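Long-range contact in 49 protein (Murid herpesvirus 4, PDB 6A4V), which probably interacts with host poly(ADP-ribose) polymerase 1 and so facilitates virus replication: residues D37-H49 with F189-Y201. Sequence-based numbering, arbitrary orientation.
Sequences DEFYYPSLESVVH and FSYMYNFKTFLKY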
ATOM      1  N   ASP B  37      12.032 -10.974  -3.618  1.00 71.31           N
ATOM      2  CA  ASP B  37      10.900 -10.531  -2.715  1.00 75.08           C
ATOM      3  C   ASP B  37       9.585 -10.384  -3.499  1.00 67.20           C
ATOM      4  O   ASP B  37       9.167 -11.313  -4.157  1.00 99.00           O
ATOM      5  CB  ASP B  37      11.252  -9.234  -1.981  1.00 83.30           C
ATOM      6  CG  ASP B  37      12.180  -9.453  -0.808  1.00 93.05           C
ATOM      7  OD1 ASP B  37      11.838 -10.284   0.052  1.00 75.69           O
ATOM      8  OD2 ASP B  37      13.240  -8.792  -0.775  1.00127.57           O
ATOM      9  N   GLU B  38       8.985  -9.185  -3.456  1.00 60.99           N
ATOM     10  CA  GLU B  38       7.578  -8.892  -3.759  1.00 53.77           C
ATOM     11  C   GLU B  38       7.315  -8.902  -5.271  1.00 47.55           C
ATOM     12  O   GLU B  38       8.111  -8.490  -6.078  1.00 50.54           O
ATOM     13  CB  GLU B  38       7.168  -7.491  -3.287  1.00 60.84           C
ATOM     14  CG  GLU B  38       7.295  -7.207  -1.799  1.00 69.72           C
ATOM     15  CD  GLU B  38       7.488  -5.729  -1.462  1.00 77.93           C
ATOM     16  OE1 GLU B  38       8.286  -5.418  -0.542  1.00 93.06           O
ATOM     17  OE2 GLU B  38       6.852  -4.875  -2.117  1.00 84.58           O
ATOM     18  N   PHE B  39       6.087  -9.258  -5.623  1.00 49.97           N
ATOM     19  CA  PHE B  39       5.724  -9.469  -6.985  1.00 43.04           C
ATOM     20  C   PHE B  39       4.861  -8.325  -7.468  1.00 35.88           C
ATOM     21  O   PHE B  39       4.110  -7.707  -6.710  1.00 42.55           O
ATOM     22  CB  PHE B  39       5.033 -10.808  -7.142  1.00 44.52           C
ATOM     23  CG  PHE B  39       5.963 -11.994  -7.047  1.00 48.57           C
ATOM     24  CD1 PHE B  39       6.797 -12.325  -8.104  1.00 45.71           C
ATOM     25  CD2 PHE B  39       5.993 -12.775  -5.900  1.00 53.02           C
ATOM     26  CE1 PHE B  39       7.690 -13.376  -7.990  1.00 50.10           C
ATOM     27  CE2 PHE B  39       6.844 -13.868  -5.815  1.00 56.73           C
ATOM     28  CZ  PHE B  39       7.668 -14.185  -6.878  1.00 51.72           C
ATOM     29  N   TYR B  40       5.102  -7.968  -8.712  1.00 28.23           N
ATOM     30  CA  TYR B  40       4.202  -7.120  -9.420  1.00 37.16           C
ATOM     31  C   TYR B  40       2.922  -7.955  -9.540  1.00 33.50           C
ATOM     32  O   TYR B  40       1.852  -7.469  -9.309  1.00 35.45           O
ATOM     33  CB  TYR B  40       4.847  -6.671 -10.741  1.00 35.76           C
ATOM     34  CG  TYR B  40       4.192  -5.502 -11.441  1.00 32.50           C
ATOM     35  CD1 TYR B  40       4.048  -4.288 -10.802  1.00 30.28           C
ATOM     36  CD2 TYR B  40       3.897  -5.556 -12.801  1.00 31.73           C
ATOM     37  CE1 TYR B  40       3.446  -3.212 -11.440  1.00 28.43           C
ATOM     38  CE2 TYR B  40       3.359  -4.474 -13.475  1.00 34.12           C
ATOM     39  CZ  TYR B  40       3.116  -3.300 -12.778  1.00 34.22           C
ATOM     40  OH  TYR B  40       2.502  -2.265 -13.388  1.00 31.06           O
ATOM     41  N   TYR B  41       3.093  -9.226  -9.917  1.00 36.75           N
ATOM     42  CA  TYR B  41       2.106 -10.229  -9.712  1.00 35.08           C
ATOM     43  C   TYR B  41       2.817 -11.562  -9.581  1.00 38.23           C
ATOM     44  O   TYR B  41       3.809 -11.792 -10.260  1.00 35.43           O
ATOM     45  CB  TYR B  41       1.093 -10.276 -10.874  1.00 30.99           C
ATOM     46  CG  TYR B  41       1.661 -10.468 -12.259  1.00 37.38           C
ATOM     47  CD1 TYR B  41       1.788 -11.746 -12.805  1.00 38.27           C
ATOM     48  CD2 TYR B  41       2.023  -9.381 -13.050  1.00 38.86           C
ATOM     49  CE1 TYR B  41       2.323 -11.947 -14.063  1.00 40.00           C
ATOM     50  CE2 TYR B  41       2.578  -9.557 -14.307  1.00 39.77           C
ATOM     51  CZ  TYR B  41       2.706 -10.849 -14.810  1.00 43.04           C
ATOM     52  OH  TYR B  41       3.199 -11.077 -16.037  1.00 39.48           O
ATOM     53  N   PRO B  42       2.222 -12.497  -8.815  1.00 40.27           N
ATOM     54  CA  PRO B  42       2.686 -13.881  -8.738  1.00 33.00           C
ATOM     55  C   PRO B  42       2.113 -14.750  -9.851  1.00 37.21           C
ATOM     56  O   PRO B  42       1.091 -14.370 -10.511  1.00 33.62           O
ATOM     57  CB  PRO B  42       2.090 -14.245  -7.363  1.00 31.55           C
ATOM     58  CG  PRO B  42       0.750 -13.583  -7.370  1.00 36.07           C
ATOM     59  CD  PRO B  42       0.960 -12.270  -8.075  1.00 32.77           C
ATOM     60  N   SER B  43       2.705 -15.927 -10.048  1.00 38.78           N
ATOM     61  CA  SER B  43       2.168 -16.932 -10.986  1.00 42.14           C
ATOM     62  C   SER B  43       1.009 -17.690 -10.326  1.00 41.30           C
ATOM     63  O   SER B  43       1.121 -18.043  -9.128  1.00 38.93           O
ATOM     64  CB  SER B  43       3.259 -17.932 -11.337  1.00 43.74           C
ATOM     65  OG  SER B  43       3.882 -18.374 -10.120  1.00 46.29           O
ATOM     66  N   LEU B  44      -0.033 -18.043 -11.083  1.00 46.42           N
ATOM     67  CA  LEU B  44      -1.054 -19.036 -10.574  1.00 50.77           C
ATOM     68  C   LEU B  44      -0.333 -20.280 -10.043  1.00 58.38           C
ATOM     69  O   LEU B  44      -0.730 -20.866  -9.029  1.00 47.62           O
ATOM     70  CB  LEU B  44      -2.059 -19.443 -11.654  1.00 55.94           C
ATOM     71  CG  LEU B  44      -3.113 -18.394 -12.010  1.00 81.12           C
ATOM     72  CD1 LEU B  44      -3.764 -18.697 -13.354  1.00 90.81           C
ATOM     73  CD2 LEU B  44      -4.173 -18.271 -10.931  1.00 85.15           C
ATOM     74  N   GLU B  45       0.735 -20.663 -10.739  1.00 61.94           N
ATOM     75  CA  GLU B  45       1.441 -21.891 -10.472  1.00 68.31           C
ATOM     76  C   GLU B  45       1.900 -21.896  -9.011  1.00 64.08           C
ATOM     77  O   GLU B  45       1.594 -22.828  -8.268  1.00 60.33           O
ATOM     78  CB  GLU B  45       2.583 -22.063 -11.480  1.00 83.06           C
ATOM     79  CG  GLU B  45       2.114 -22.188 -12.939  1.00 97.37           C
ATOM     80  CD  GLU B  45       1.312 -23.427 -13.358  1.00 94.82           C
ATOM     81  OE1 GLU B  45       0.340 -23.802 -12.656  1.00 89.42           O
ATOM     82  OE2 GLU B  45       1.646 -24.013 -14.417  1.00 92.01           O
ATOM     83  N   SER B  46       2.594 -20.836  -8.597  1.00 56.95           N
ATOM     84  CA  SER B  46       3.008 -20.690  -7.184  1.00 57.39           C
ATOM     85  C   SER B  46       1.807 -20.769  -6.223  1.00 53.08           C
ATOM     86  O   SER B  46       1.925 -21.310  -5.143  1.00 72.33           O
ATOM     87  CB  SER B  46       3.783 -19.409  -6.972  1.00 61.19           C
ATOM     88  OG  SER B  46       2.935 -18.254  -7.059  1.00 67.05           O
ATOM     89  N   VAL B  47       0.679 -20.146  -6.569  1.00 56.82           N
ATOM     90  CA  VAL B  47      -0.453 -20.016  -5.626  1.00 57.09           C
ATOM     91  C   VAL B  47      -1.121 -21.389  -5.482  1.00 54.21           C
ATOM     92  O   VAL B  47      -1.542 -21.829  -4.413  1.00 46.90           O
ATOM     93  CB  VAL B  47      -1.469 -18.961  -6.108  1.00 51.87           C
ATOM     94  CG1 VAL B  47      -2.665 -18.879  -5.182  1.00 50.44           C
ATOM     95  CG2 VAL B  47      -0.833 -17.590  -6.301  1.00 48.01           C
ATOM     96  N   VAL B  48      -1.261 -22.042  -6.619  1.00 55.91           N
ATOM     97  CA  VAL B  48      -1.655 -23.421  -6.685  1.00 63.64           C
ATOM     98  C   VAL B  48      -0.764 -24.282  -5.766  1.00 68.11           C
ATOM     99  O   VAL B  48      -1.283 -25.148  -5.068  1.00 81.80           O
ATOM    100  CB  VAL B  48      -1.660 -23.837  -8.170  1.00 62.25           C
ATOM    101  CG1 VAL B  48      -1.200 -25.267  -8.429  1.00 60.40           C
ATOM    102  CG2 VAL B  48      -3.038 -23.550  -8.752  1.00 61.65           C
ATOM    103  N   HIS B  49       0.550 -24.030  -5.721  1.00 61.89           N
ATOM    104  CA  HIS B  49       1.433 -24.725  -4.783  1.00 74.65           C
ATOM    105  C   HIS B  49       1.053 -24.356  -3.339  1.00 74.75           C
ATOM    106  O   HIS B  49       0.752 -25.236  -2.548  1.00 79.10           O
ATOM    107  CB  HIS B  49       2.917 -24.462  -5.104  1.00 85.51           C
ATOM    108  CG  HIS B  49       3.896 -25.140  -4.194  1.00 92.58           C
ATOM    109  ND1 HIS B  49       4.466 -24.495  -3.094  1.00108.66           N
ATOM    110  CD2 HIS B  49       4.443 -26.378  -4.226  1.00100.10           C
ATOM    111  CE1 HIS B  49       5.314 -25.310  -2.490  1.00100.65           C
ATOM    112  NE2 HIS B  49       5.317 -26.475  -3.167  1.00103.36           N
ATOM    113  N   PHE B 189       6.868 -14.289 -18.492  1.00 48.65           N
ATOM    114  CA  PHE B 189       5.927 -13.451 -17.783  1.00 49.07           C
ATOM    115  C   PHE B 189       4.961 -14.283 -16.941  1.00 40.10           C
ATOM    116  O   PHE B 189       3.797 -13.924 -16.806  1.00 47.53           O
ATOM    117  CB  PHE B 189       5.198 -12.545 -18.779  1.00 48.46           C
ATOM    118  CG  PHE B 189       6.135 -11.550 -19.401  1.00 50.87           C
ATOM    119  CD1 PHE B 189       6.953 -11.893 -20.468  1.00 54.02           C
ATOM    120  CD2 PHE B 189       6.266 -10.280 -18.842  1.00 55.28           C
ATOM    121  CE1 PHE B 189       7.826 -10.962 -21.007  1.00 53.35           C
ATOM    122  CE2 PHE B 189       7.139  -9.356 -19.380  1.00 41.21           C
ATOM    123  CZ  PHE B 189       7.927  -9.699 -20.451  1.00 49.16           C
ATOM    124  N   SER B 190       5.448 -15.369 -16.349  1.00 43.39           N
ATOM    125  CA  SER B 190       4.591 -16.156 -15.436  1.00 44.15           C
ATOM    126  C   SER B 190       4.258 -15.293 -14.226  1.00 43.49           C
ATOM    127  O   SER B 190       3.105 -15.364 -13.749  1.00 49.45           O
ATOM    128  CB  SER B 190       5.245 -17.424 -15.013  1.00 47.16           C
ATOM    129  OG  SER B 190       5.503 -18.235 -16.147  1.00 61.99           O
ATOM    130  N   TYR B 191       5.308 -14.562 -13.756  1.00 38.08           N
ATOM    131  CA  TYR B 191       5.342 -13.617 -12.630  1.00 39.70           C
ATOM    132  C   TYR B 191       6.112 -12.385 -13.094  1.00 43.33           C
ATOM    133  O   TYR B 191       6.706 -12.415 -14.164  1.00 33.49           O
ATOM    134  CB  TYR B 191       5.992 -14.220 -11.387  1.00 43.06           C
ATOM    135  CG  TYR B 191       7.325 -14.889 -11.622  1.00 43.99           C
ATOM    136  CD1 TYR B 191       7.423 -16.242 -11.886  1.00 53.95           C
ATOM    137  CD2 TYR B 191       8.484 -14.163 -11.591  1.00 54.40           C
ATOM    138  CE1 TYR B 191       8.650 -16.863 -12.068  1.00 57.39           C
ATOM    139  CE2 TYR B 191       9.717 -14.752 -11.797  1.00 56.77           C
ATOM    140  CZ  TYR B 191       9.804 -16.107 -12.029  1.00 56.70           C
ATOM    141  OH  TYR B 191      11.040 -16.648 -12.212  1.00 60.91           O
ATOM    142  N   MET B 192       6.021 -11.304 -12.305  1.00 42.90           N
ATOM    143  CA  MET B 192       6.823 -10.135 -12.456  1.00 41.20           C
ATOM    144  C   MET B 192       7.213  -9.678 -11.058  1.00 44.17           C
ATOM    145  O   MET B 192       6.436  -9.776 -10.132  1.00 38.00           O
ATOM    146  CB  MET B 192       6.113  -8.980 -13.173  1.00 46.37           C
ATOM    147  CG  MET B 192       6.492  -8.792 -14.636  1.00 51.56           C
ATOM    148  SD  MET B 192       8.189  -8.270 -14.972  1.00 50.06           S
ATOM    149  CE  MET B 192       7.963  -6.599 -15.558  1.00 56.28           C
ATOM    150  N   TYR B 193       8.461  -9.239 -10.913  1.00 47.87           N
ATOM    151  CA  TYR B 193       8.853  -8.579  -9.686  1.00 41.35           C
ATOM    152  C   TYR B 193       8.393  -7.127  -9.766  1.00 34.17           C
ATOM    153  O   TYR B 193       8.232  -6.579 -10.844  1.00 32.43           O
ATOM    154  CB  TYR B 193      10.354  -8.718  -9.469  1.00 38.65           C
ATOM    155  CG  TYR B 193      10.724 -10.120  -9.077  1.00 42.39           C
ATOM    156  CD1 TYR B 193      10.493 -10.545  -7.785  1.00 44.22           C
ATOM    157  CD2 TYR B 193      11.340 -11.000  -9.957  1.00 39.14           C
ATOM    158  CE1 TYR B 193      10.789 -11.838  -7.390  1.00 48.45           C
ATOM    159  CE2 TYR B 193      11.646 -12.297  -9.569  1.00 44.90           C
ATOM    160  CZ  TYR B 193      11.382 -12.708  -8.275  1.00 46.99           C
ATOM    161  OH  TYR B 193      11.620 -13.975  -7.838  1.00 53.00           O
ATOM    162  N   ASN B 194       8.164  -6.518  -8.619  1.00 29.48           N
ATOM    163  CA  ASN B 194       7.810  -5.083  -8.569  1.00 31.05           C
ATOM    164  C   ASN B 194       9.085  -4.214  -8.531  1.00 36.06           C
ATOM    165  O   ASN B 194      10.221  -4.656  -8.324  1.00 38.18           O
ATOM    166  CB  ASN B 194       6.920  -4.822  -7.358  1.00 31.59           C
ATOM    167  CG  ASN B 194       7.660  -5.046  -6.053  1.00 41.12           C
ATOM    168  OD1 ASN B 194       8.866  -5.339  -6.038  1.00 51.47           O
ATOM    169  ND2 ASN B 194       6.962  -4.876  -4.955  1.00 39.14           N
ATOM    170  N   PHE B 195       8.899  -2.926  -8.732  1.00 33.11           N
ATOM    171  CA  PHE B 195       9.969  -1.960  -8.806  1.00 37.23           C
ATOM    172  C   PHE B 195      10.856  -1.884  -7.552  1.00 43.43           C
ATOM    173  O   PHE B 195      12.060  -1.803  -7.649  1.00 43.15           O
ATOM    174  CB  PHE B 195       9.315  -0.611  -9.016  1.00 39.93           C
ATOM    175  CG  PHE B 195      10.266   0.530  -9.077  1.00 43.09           C
ATOM    176  CD1 PHE B 195      11.431   0.439  -9.808  1.00 45.58           C
ATOM    177  CD2 PHE B 195       9.946   1.733  -8.465  1.00 45.23           C
ATOM    178  CE1 PHE B 195      12.296   1.520  -9.871  1.00 43.83           C
ATOM    179  CE2 PHE B 195      10.805   2.812  -8.549  1.00 44.13           C
ATOM    180  CZ  PHE B 195      11.974   2.700  -9.253  1.00 42.99           C
ATOM    181  N   LYS B 196      10.246  -1.802  -6.377  1.00 37.49           N
ATOM    182  CA  LYS B 196      10.947  -1.813  -5.114  1.00 40.06           C
ATOM    183  C   LYS B 196      11.975  -2.949  -5.165  1.00 46.16           C
ATOM    184  O   LYS B 196      13.159  -2.740  -4.890  1.00 41.77           O
ATOM    185  CB  LYS B 196       9.879  -1.913  -4.012  1.00 52.60           C
ATOM    186  CG  LYS B 196      10.318  -2.369  -2.638  1.00 68.58           C
ATOM    187  CD  LYS B 196       9.277  -2.081  -1.551  1.00 84.45           C
ATOM    188  CE  LYS B 196       8.987  -0.599  -1.376  1.00 96.65           C
ATOM    189  NZ  LYS B 196       8.898  -0.174   0.048  1.00 91.74           N
ATOM    190  N   THR B 197      11.550  -4.143  -5.598  1.00 39.51           N
ATOM    191  CA  THR B 197      12.515  -5.247  -5.685  1.00 42.10           C
ATOM    192  C   THR B 197      13.631  -4.985  -6.706  1.00 43.42           C
ATOM    193  O   THR B 197      14.779  -5.336  -6.463  1.00 47.89           O
ATOM    194  CB  THR B 197      11.769  -6.548  -5.923  1.00 33.21           C
ATOM    195  OG1 THR B 197      10.830  -6.549  -4.842  1.00 28.99           O
ATOM    196  CG2 THR B 197      12.658  -7.751  -5.910  1.00 33.20           C
ATOM    197  N   PHE B 198      13.328  -4.397  -7.855  1.00 45.98           N
ATOM    198  CA  PHE B 198      14.384  -4.281  -8.867  1.00 42.77           C
ATOM    199  C   PHE B 198      15.408  -3.255  -8.376  1.00 49.18           C
ATOM    200  O   PHE B 198      16.615  -3.398  -8.664  1.00 48.73           O
ATOM    201  CB  PHE B 198      13.855  -3.910 -10.249  1.00 39.58           C
ATOM    202  CG  PHE B 198      13.273  -5.037 -11.049  1.00 37.84           C
ATOM    203  CD1 PHE B 198      14.093  -6.029 -11.536  1.00 39.73           C
ATOM    204  CD2 PHE B 198      11.916  -5.110 -11.309  1.00 42.73           C
ATOM    205  CE1 PHE B 198      13.577  -7.073 -12.260  1.00 36.33           C
ATOM    206  CE2 PHE B 198      11.386  -6.213 -11.960  1.00 41.38           C
ATOM    207  CZ  PHE B 198      12.230  -7.147 -12.493  1.00 38.10           C
ATOM    208  N   LEU B 199      14.908  -2.248  -7.643  1.00 51.34           N
ATOM    209  CA  LEU B 199      15.706  -1.229  -6.955  1.00 50.48           C
ATOM    210  C   LEU B 199      16.635  -1.891  -5.955  1.00 50.55           C
ATOM    211  O   LEU B 199      17.847  -1.649  -5.918  1.00 59.27           O
ATOM    212  CB  LEU B 199      14.772  -0.245  -6.241  1.00 48.80           C
ATOM    213  CG  LEU B 199      14.217   0.846  -7.146  1.00 49.36           C
ATOM    214  CD1 LEU B 199      13.028   1.567  -6.529  1.00 41.17           C
ATOM    215  CD2 LEU B 199      15.299   1.846  -7.475  1.00 47.79           C
ATOM    216  N   LYS B 200      16.038  -2.694  -5.097  1.00 59.19           N
ATOM    217  CA  LYS B 200      16.788  -3.400  -4.104  1.00 56.82           C
ATOM    218  C   LYS B 200      18.014  -4.067  -4.765  1.00 55.09           C
ATOM    219  O   LYS B 200      19.133  -3.810  -4.346  1.00 61.94           O
ATOM    220  CB  LYS B 200      15.822  -4.334  -3.376  1.00 56.36           C
ATOM    221  CG  LYS B 200      16.364  -4.999  -2.123  1.00 64.68           C
ATOM    222  CD  LYS B 200      16.120  -6.482  -2.080  1.00 66.13           C
ATOM    223  CE  LYS B 200      16.512  -7.120  -0.763  1.00 75.53           C
ATOM    224  NZ  LYS B 200      16.066  -8.535  -0.716  1.00 81.62           N
ATOM    225  N   TYR B 201      17.847  -4.873  -5.825  1.00 52.07           N
ATOM    226  CA  TYR B 201      19.018  -5.626  -6.398  1.00 51.60           C
ATOM    227  C   TYR B 201      19.890  -4.700  -7.267  1.00 53.46           C
ATOM    228  O   TYR B 201      20.984  -5.079  -7.694  1.00 68.17           O
ATOM    229  CB  TYR B 201      18.597  -6.875  -7.177  1.00 51.47           C
ATOM    230  CG  TYR B 201      17.990  -7.961  -6.322  1.00 68.52           C
ATOM    231  CD1 TYR B 201      16.784  -7.759  -5.670  1.00 74.91           C
ATOM    232  CD2 TYR B 201      18.599  -9.197  -6.163  1.00 76.69           C
ATOM    233  CE1 TYR B 201      16.202  -8.738  -4.879  1.00 78.38           C
ATOM    234  CE2 TYR B 201      18.035 -10.188  -5.369  1.00 92.80           C
ATOM    235  CZ  TYR B 201      16.833  -9.955  -4.717  1.00 85.88           C
ATOM    236  OH  TYR B 201      16.244 -10.895  -3.925  1.00 79.83           O
TER
HETATM  237  O   HOH W   1      10.868  -5.869  -2.012  1.00 54.85           O
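With CG turned between its backbone N and carbonyl carbon (chi1 56°), Tyr41 folds its ring back over the backbone of Tyr191 and Met192, and Met192 N sits over the ring centre. The phenol then reaches past Ser190, and Tyr41 OH donates to Phe189 O at 3.0 Å, from above that carbonyl's plane. Asn194 takes the same kind of first torsion, which aims ND2 at Glu38 OE2, 2.8 Å away; the oxygen lies in the amide plane, but the amide arrives from above the carboxylate. At the N-cap of helix 195-203, Asn194 OD1 accepts the capping bond from Thr197 N and a second bond from Thr197 OG1, and a water donates to Thr197 OG1 and, weakly, to Glu38 OE1. Between the Tyr41 and Asn194 contacts the chains pair antiparallel in a minimal strand pairing, where a classic beta bulge sets two residues, Tyr40 and Tyr41, against the single Met192, within an otherwise helical protein. Met192 O accepts from Tyr40 N at 2.7 Å and weakly from Tyr41 N, while Met192 N returns a straight bond to Tyr41 O (3.1 Å, 166°). On one flank Phe39 enters an aromatic cluster: its edge is directed toward the face of Tyr191 in an offset edge-to-face pair, planes 70° apart, whereas Tyr193 lies nearly parallel but slid aside, with Phe39 CE1 3.5 Å from Tyr193 CE1. The Tyr40 ring runs away from this pairing, edge-to-face with Phe230 of helix 213-235, and its OH is hydrogen-bonded to Glu86. At the chain's first modelled residue, poorly ordered Asp37 OD2 forms a salt bridge with Lys200 NZ (2.8 Å).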